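Local coordinates for protein sulfotransferase (Alicyclobacillus acidocaldarius subsp. acidocaldarius, PDB 3RNL) that probably acts as a sulfotransferase, and binds magnesium through backbone oxygens, at residues I34-P37 and P38-A42; A288-E291 and A292-R296. All coordinates share one frame; numbering follows the deposited sequence. Where two conformers were deposited one is given.

Contact 1. Residues I34-P37 and P38-A42; sequences IYIP and PKKEA. With MG (magnesium ion), chain B.
The side chain of K40 doubles back along its own chain and donates to a backbone oxygen three residues earlier: K40 NZ lies 2.9 Å from P37 O. The donor stands 23° out of the carbonyl plane. A bend at chi2 (-59°) turns the butyl chain toward P37, and the ammonium also donates a hydrogen bond to a water 3.0 Å from NZ, which in turn donates to I36 O. K40 NZ also forms a salt bridge with D25. The I36 methyl CG2, 3.7 Å from K40 NZ, flanks this polar bridge, the two side chains crossing at about a right angle. With K40 replaced by alanine, P37 O and the water would probably lose this donor and D25 its charged mate. Consecutive prolines P37 and P38 touch, P37 CB 3.6 Å from P38 CD, while the Y35 hydroxyl OH touches P38 CD at 3.8 Å. Upstream, I34 O binds magnesium at 2.4 Å, the six-ligand shell being completed by three waters and the backbone oxygens of S29 and H31. The loop leaves strand 34-35, which pairs with strand 85-89 through Y35, and packs I36 against D25 and S29 of helix 21-29 and F11 of strand 11-13.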
ATOM      1  N   ILE A  34     -15.215  -1.017 -13.243  1.00 15.56           N
ATOM      2  CA  ILE A  34     -13.851  -1.207 -12.737  1.00 13.22           C
ATOM      3  C   ILE A  34     -13.483  -2.685 -12.719  1.00 18.70           C
ATOM      4  O   ILE A  34     -14.257  -3.507 -12.223  1.00 15.83           O
ATOM      5  CB  ILE A  34     -13.734  -0.680 -11.297  1.00 14.53           C
ATOM      6  CG1 ILE A  34     -14.086   0.808 -11.246  1.00 15.34           C
ATOM      7  CG2 ILE A  34     -12.321  -0.919 -10.735  1.00 13.52           C
ATOM      8  CD1 ILE A  34     -14.050   1.385  -9.824  1.00 14.69           C
ATOM      9  N   TYR A  35     -12.305  -3.032 -13.236  1.00 13.78           N
ATOM     10  CA  TYR A  35     -11.814  -4.407 -13.139  1.00 13.34           C
ATOM     11  C   TYR A  35     -10.491  -4.445 -12.395  1.00 16.77           C
ATOM     12  O   TYR A  35      -9.588  -3.682 -12.713  1.00 12.34           O
ATOM     13  CB  TYR A  35     -11.593  -5.038 -14.519  1.00 14.02           C
ATOM     14  CG  TYR A  35     -11.138  -6.476 -14.394  1.00 15.42           C
ATOM     15  CD1 TYR A  35     -12.072  -7.499 -14.253  1.00 20.23           C
ATOM     16  CD2 TYR A  35      -9.789  -6.809 -14.375  1.00 15.56           C
ATOM     17  CE1 TYR A  35     -11.682  -8.815 -14.115  1.00 24.50           C
ATOM     18  CE2 TYR A  35      -9.387  -8.137 -14.239  1.00 17.61           C
ATOM     19  CZ  TYR A  35     -10.342  -9.129 -14.107  1.00 23.03           C
ATOM     20  OH  TYR A  35      -9.975 -10.446 -13.952  1.00 25.41           O
ATOM     21  N   ILE A  36     -10.436  -5.232 -11.330  1.00 14.61           N
ATOM     22  CA  ILE A  36      -9.202  -5.571 -10.626  1.00 13.33           C
ATOM     23  C   ILE A  36      -9.000  -7.084 -10.603  1.00 15.16           C
ATOM     24  O   ILE A  36      -9.921  -7.796 -10.192  1.00 14.21           O
ATOM     25  CB  ILE A  36      -9.158  -4.991  -9.209  1.00 13.13           C
ATOM     26  CG1 ILE A  36      -9.319  -3.468  -9.260  1.00 13.02           C
ATOM     27  CG2 ILE A  36      -7.833  -5.359  -8.544  1.00 14.11           C
ATOM     28  CD1 ILE A  36      -9.482  -2.861  -7.887  1.00 15.71           C
ATOM     29  N   PRO A  37      -7.877  -7.594 -11.130  1.00 12.82           N
ATOM     30  CA  PRO A  37      -7.728  -9.056 -11.136  1.00 16.86           C
ATOM     31  C   PRO A  37      -7.679  -9.658  -9.735  1.00 14.27           C
ATOM     32  O   PRO A  37      -7.353  -8.965  -8.782  1.00 14.20           O
ATOM     33  CB  PRO A  37      -6.386  -9.281 -11.851  1.00 19.99           C
ATOM     34  CG  PRO A  37      -5.653  -8.004 -11.728  1.00 21.25           C
ATOM     35  CD  PRO A  37      -6.697  -6.910 -11.688  1.00 16.12           C
ATOM     36  N   PRO A  38      -8.030 -10.951  -9.611  1.00 15.40           N
ATOM     37  CA  PRO A  38      -7.997 -11.610  -8.297  1.00 16.06           C
ATOM     38  C   PRO A  38      -6.580 -11.719  -7.713  1.00 27.82           C
ATOM     39  O   PRO A  38      -6.420 -12.014  -6.532  1.00 33.66           O
ATOM     40  CB  PRO A  38      -8.650 -12.984  -8.553  1.00 20.93           C
ATOM     41  CG  PRO A  38      -8.577 -13.192 -10.045  1.00 24.15           C
ATOM     42  CD  PRO A  38      -8.594 -11.809 -10.668  1.00 22.86           C
ATOM     43  N   LYS A  39      -5.563 -11.489  -8.536  1.00 19.33           N
ATOM     44  CA  LYS A  39      -4.174 -11.544  -8.079  1.00 17.39           C
ATOM     45  C   LYS A  39      -3.759 -10.260  -7.369  1.00 15.82           C
ATOM     46  O   LYS A  39      -3.813  -9.185  -7.955  1.00 17.55           O
ATOM     47  CB  LYS A  39      -3.247 -11.778  -9.275  1.00 15.77           C
ATOM     48  CG  LYS A  39      -1.761 -11.731  -8.946  1.00 14.61           C
ATOM     49  CD  LYS A  39      -1.378 -12.881  -8.049  1.00 17.45           C
ATOM     50  CE  LYS A  39       0.108 -12.821  -7.743  1.00 19.76           C
ATOM     51  NZ  LYS A  39       0.508 -14.027  -6.963  1.00 28.56           N
ATOM     52  N   LYS A  40      -3.321 -10.390  -6.117  1.00 12.89           N
ATOM     53  CA  LYS A  40      -2.759  -9.272  -5.369  1.00 15.87           C
ATOM     54  C   LYS A  40      -1.275  -9.547  -5.127  1.00 15.05           C
ATOM     55  O   LYS A  40      -0.842 -10.711  -5.139  1.00 14.94           O
ATOM     56  CB  LYS A  40      -3.444  -9.132  -4.010  1.00 20.39           C
ATOM     57  CG  LYS A  40      -4.944  -9.409  -4.020  1.00 30.32           C
ATOM     58  CD  LYS A  40      -5.679  -8.467  -4.970  1.00 33.68           C
ATOM     59  CE  LYS A  40      -7.186  -8.723  -4.938  1.00 36.16           C
ATOM     60  NZ  LYS A  40      -7.880  -8.101  -6.094  1.00 25.18           N
ATOM     61  N   GLU A  41      -0.516  -8.478  -4.906  1.00 12.72           N
ATOM     62  CA  GLU A  41       0.897  -8.569  -4.543  1.00 11.99           C
ATOM     63  C   GLU A  41       1.780  -9.133  -5.655  1.00 11.95           C
ATOM     64  O   GLU A  41       2.852  -9.680  -5.376  1.00 12.22           O
ATOM     65  CB  GLU A  41       1.085  -9.437  -3.285  1.00 16.43           C
ATOM     66  CG  GLU A  41       0.248  -9.014  -2.091  1.00 23.43           C
ATOM     67  CD  GLU A  41       0.697  -7.685  -1.544  1.00 39.15           C
ATOM     68  OE1 GLU A  41       0.266  -6.655  -2.084  1.00 21.49           O
ATOM     69  OE2 GLU A  41       1.505  -7.666  -0.588  1.00 55.50           O
ATOM     70  N   ALA A  42       1.368  -8.972  -6.909  1.00 11.83           N
ATOM     71  CA  ALA A  42       2.251  -9.346  -8.011  1.00 12.42           C
ATOM     72  C   ALA A  42       3.609  -8.643  -7.917  1.00 11.80           C
ATOM     73  O   ALA A  42       4.650  -9.245  -8.207  1.00 12.73           O
ATOM     74  CB  ALA A  42       1.578  -9.050  -9.376  1.00 12.90           C
TER
HETATM   75 MG    MG B 311     -16.207  -4.618 -11.545  1.00 20.84          MG
HETATM   76  O   HOH W   1     -10.570  -7.975  -7.466  1.00 32.66           O
HETATM   77  O   HOH W   2     -15.233  -6.999 -11.854  1.00 36.73           O
HETATM   78  O   HOH W   3     -18.488  -5.665 -11.150  1.00 26.54           O
HETATM   79  O   HOH W   4     -16.887  -5.184 -13.926  1.00 29.65           O

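Contact 2. Residues A288-E291 and A292-R296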
ATOM      1  N   ALA A 288       5.138  15.494   9.764  1.00 13.13           N
ATOM      2  CA  ALA A 288       5.058  16.925   9.488  1.00 15.72           C
ATOM      3  C   ALA A 288       5.414  17.226   8.035  1.00 16.81           C
ATOM      4  O   ALA A 288       4.791  18.096   7.390  1.00 18.69           O
ATOM      5  CB  ALA A 288       5.943  17.735  10.454  1.00 22.66           C
ATOM      6  N   ARG A 289       6.415  16.520   7.517  0.67 15.17           N
ATOM      7  CA  ARG A 289       6.791  16.658   6.106  0.67 16.15           C
ATOM      8  C   ARG A 289       5.672  16.183   5.184  0.67 15.32           C
ATOM      9  O   ARG A 289       5.398  16.786   4.143  0.67 14.40           O
ATOM     10  CB  ARG A 289       8.071  15.871   5.800  0.67 17.64           C
ATOM     11  CG  ARG A 289       9.331  16.452   6.454  0.67 19.47           C
ATOM     12  CD  ARG A 289      10.612  15.800   5.906  0.67 22.66           C
ATOM     13  NE  ARG A 289      10.740  14.391   6.276  0.67 25.71           N
ATOM     14  CZ  ARG A 289      11.350  13.956   7.375  0.67 27.33           C
ATOM     15  NH1 ARG A 289      11.891  14.820   8.224  0.67 25.73           N
ATOM     16  NH2 ARG A 289      11.425  12.659   7.627  0.67 29.90           N
ATOM     17  N   LEU A 290       5.034  15.086   5.574  1.00 11.31           N
ATOM     18  CA  LEU A 290       3.944  14.518   4.795  1.00 10.83           C
ATOM     19  C   LEU A 290       2.756  15.483   4.715  1.00 12.30           C
ATOM     20  O   LEU A 290       2.142  15.614   3.649  1.00 12.09           O
ATOM     21  CB  LEU A 290       3.518  13.167   5.401  1.00 10.14           C
ATOM     22  CG  LEU A 290       2.354  12.420   4.743  1.00 11.43           C
ATOM     23  CD1 LEU A 290       2.761  11.982   3.347  1.00 13.35           C
ATOM     24  CD2 LEU A 290       1.955  11.194   5.605  1.00 13.03           C
ATOM     25  N   GLU A 291       2.421  16.142   5.830  1.00 12.64           N
ATOM     26  CA  GLU A 291       1.309  17.104   5.841  1.00 13.74           C
ATOM     27  C   GLU A 291       1.474  18.140   4.735  1.00 18.66           C
ATOM     28  O   GLU A 291       0.534  18.451   3.987  1.00 17.56           O
ATOM     29  CB  GLU A 291       1.225  17.834   7.188  1.00 16.14           C
ATOM     30  CG  GLU A 291       0.741  16.968   8.331  1.00 17.14           C
ATOM     31  CD  GLU A 291       0.628  17.734   9.641  1.00 23.51           C
ATOM     32  OE1 GLU A 291       1.431  18.669   9.870  1.00 24.11           O
ATOM     33  OE2 GLU A 291      -0.272  17.399  10.440  1.00 26.50           O
ATOM     34  N   ALA A 292       2.682  18.680   4.639  1.00 15.98           N
ATOM     35  CA  ALA A 292       2.971  19.699   3.628  1.00 17.95           C
ATOM     36  C   ALA A 292       2.907  19.128   2.209  1.00 16.65           C
ATOM     37  O   ALA A 292       2.520  19.825   1.262  1.00 19.16           O
ATOM     38  CB  ALA A 292       4.334  20.324   3.880  1.00 21.99           C
ATOM     39  N   LEU A 293       3.297  17.866   2.055  0.54 14.28           N
ATOM     40  CA  LEU A 293       3.274  17.222   0.739  0.54 14.71           C
ATOM     41  C   LEU A 293       1.853  16.999   0.236  0.54 17.75           C
ATOM     42  O   LEU A 293       1.543  17.297  -0.916  0.54 18.96           O
ATOM     43  CB  LEU A 293       4.006  15.870   0.762  0.54 13.27           C
ATOM     44  CG  LEU A 293       5.532  15.886   0.673  0.54 16.13           C
ATOM     45  CD1 LEU A 293       6.105  14.502   0.930  0.54 15.54           C
ATOM     46  CD2 LEU A 293       5.986  16.411  -0.695  0.54 16.19           C
ATOM     47  N   ILE A 294       0.999  16.457   1.099  1.00 13.40           N
ATOM     48  CA  ILE A 294      -0.365  16.091   0.700  1.00 12.41           C
ATOM     49  C   ILE A 294      -1.419  17.151   1.009  1.00 15.53           C
ATOM     50  O   ILE A 294      -2.610  16.925   0.789  1.00 18.93           O
ATOM     51  CB  ILE A 294      -0.800  14.718   1.277  1.00 12.58           C
ATOM     52  CG1 ILE A 294      -0.973  14.781   2.796  1.00 17.00           C
ATOM     53  CG2 ILE A 294       0.230  13.634   0.903  1.00 16.87           C
ATOM     54  CD1 ILE A 294      -1.566  13.494   3.397  1.00 20.72           C
ATOM     55  N   HIS A 295      -0.983  18.294   1.533  1.00 14.58           N
ATOM     56  CA  HIS A 295      -1.871  19.430   1.757  1.00 16.05           C
ATOM     57  C   HIS A 295      -3.000  19.155   2.724  1.00 20.87           C
ATOM     58  O   HIS A 295      -4.108  19.648   2.530  1.00 20.68           O
ATOM     59  CB  HIS A 295      -2.502  19.897   0.443  1.00 20.13           C
ATOM     60  CG  HIS A 295      -1.506  20.299  -0.591  1.00 18.25           C
ATOM     61  ND1 HIS A 295      -1.862  20.592  -1.891  1.00 18.39           N
ATOM     62  CD2 HIS A 295      -0.167  20.480  -0.514  1.00 18.63           C
ATOM     63  CE1 HIS A 295      -0.781  20.932  -2.573  1.00 22.48           C
ATOM     64  NE2 HIS A 295       0.259  20.870  -1.760  1.00 23.61           N
ATOM     65  N   ARG A 296      -2.734  18.390   3.766  1.00 17.58           N
ATOM     66  CA  ARG A 296      -3.746  18.237   4.796  1.00 23.53           C
ATOM     67  C   ARG A 296      -3.111  17.975   6.150  1.00 18.24           C
ATOM     68  O   ARG A 296      -1.975  17.525   6.235  1.00 19.72           O
ATOM     69  CB  ARG A 296      -4.744  17.139   4.425  1.00 31.66           C
ATOM     70  CG  ARG A 296      -4.148  15.755   4.359  1.00 31.58           C
ATOM     71  CD  ARG A 296      -5.172  14.776   3.795  1.00 37.66           C
ATOM     72  NE  ARG A 296      -6.404  14.760   4.584  1.00 34.34           N
ATOM     73  CZ  ARG A 296      -7.460  13.998   4.311  1.00 39.75           C
ATOM     74  NH1 ARG A 296      -7.442  13.183   3.262  1.00 37.31           N
ATOM     75  NH2 ARG A 296      -8.533  14.050   5.088  1.00 39.98           N
TER
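L290 swings its CG anti to the backbone N (chi1 179°), while I294 sets CG1 between its backbone N and carbonyl carbon (chi1 69°) and thereby sends CG2 toward the leucine; L290 CD1 and I294 CG2 meet at 3.9 Å. They sit one turn apart on the last part of helix 273-294, which ends in a Schellman-like way: H295 has positive phi (62°), and R296 N makes a 6→1 bond back to E291 O, at 3.3 Å and in the carbonyl plane on a lone pair. H295 N also approaches E291 O, but its bond is weak. Before this exit the regular helical pattern holds, as I294 N donates to L290 O at 2.9 Å. The same oxygen has I294 CG1 beside it at 3.3 Å, a tight fit that follows from the isoleucine's chi1. The leucine and isoleucine belong to the apolar seam by which the helix packs on helix 167-178, through Y167 and V171, with V185 of strand 183-187 beyond I294. The charged ends find partners outside residues 288-296: E291 OE2 is gripped by R302 and the backbone N of L298, whereas R296 forms a salt bridge with E190 and a hydrogen bond with a glycerol, probably from the crystallisation liquor. Past H295, R296 O comes to rest against E291, 3.3 Å from its CA and 3.4 Å from its CB.

How the contacts relate
Contacts 1 and 2 lie on opposite sides of the chain's centre, their own centres 30 Å apart and their nearest atoms about 19 Å apart, so they do not touch. Each is tied to an outermost strand of the five-stranded parallel sheet: residues 34-42 include strand 34-35, while I294, near the end of helix 273-294, and R296 just after it touch strand 183-187. Their relation to metal differs. Contact 1 supplies a magnesium ligand directly, whereas in contact 2 the L293 side chain is about 6 Å from that of D176, which binds a second magnesium seen in a structure of this protein but not bound to this chain in the model, and about 11 Å from a bound magnesium ion.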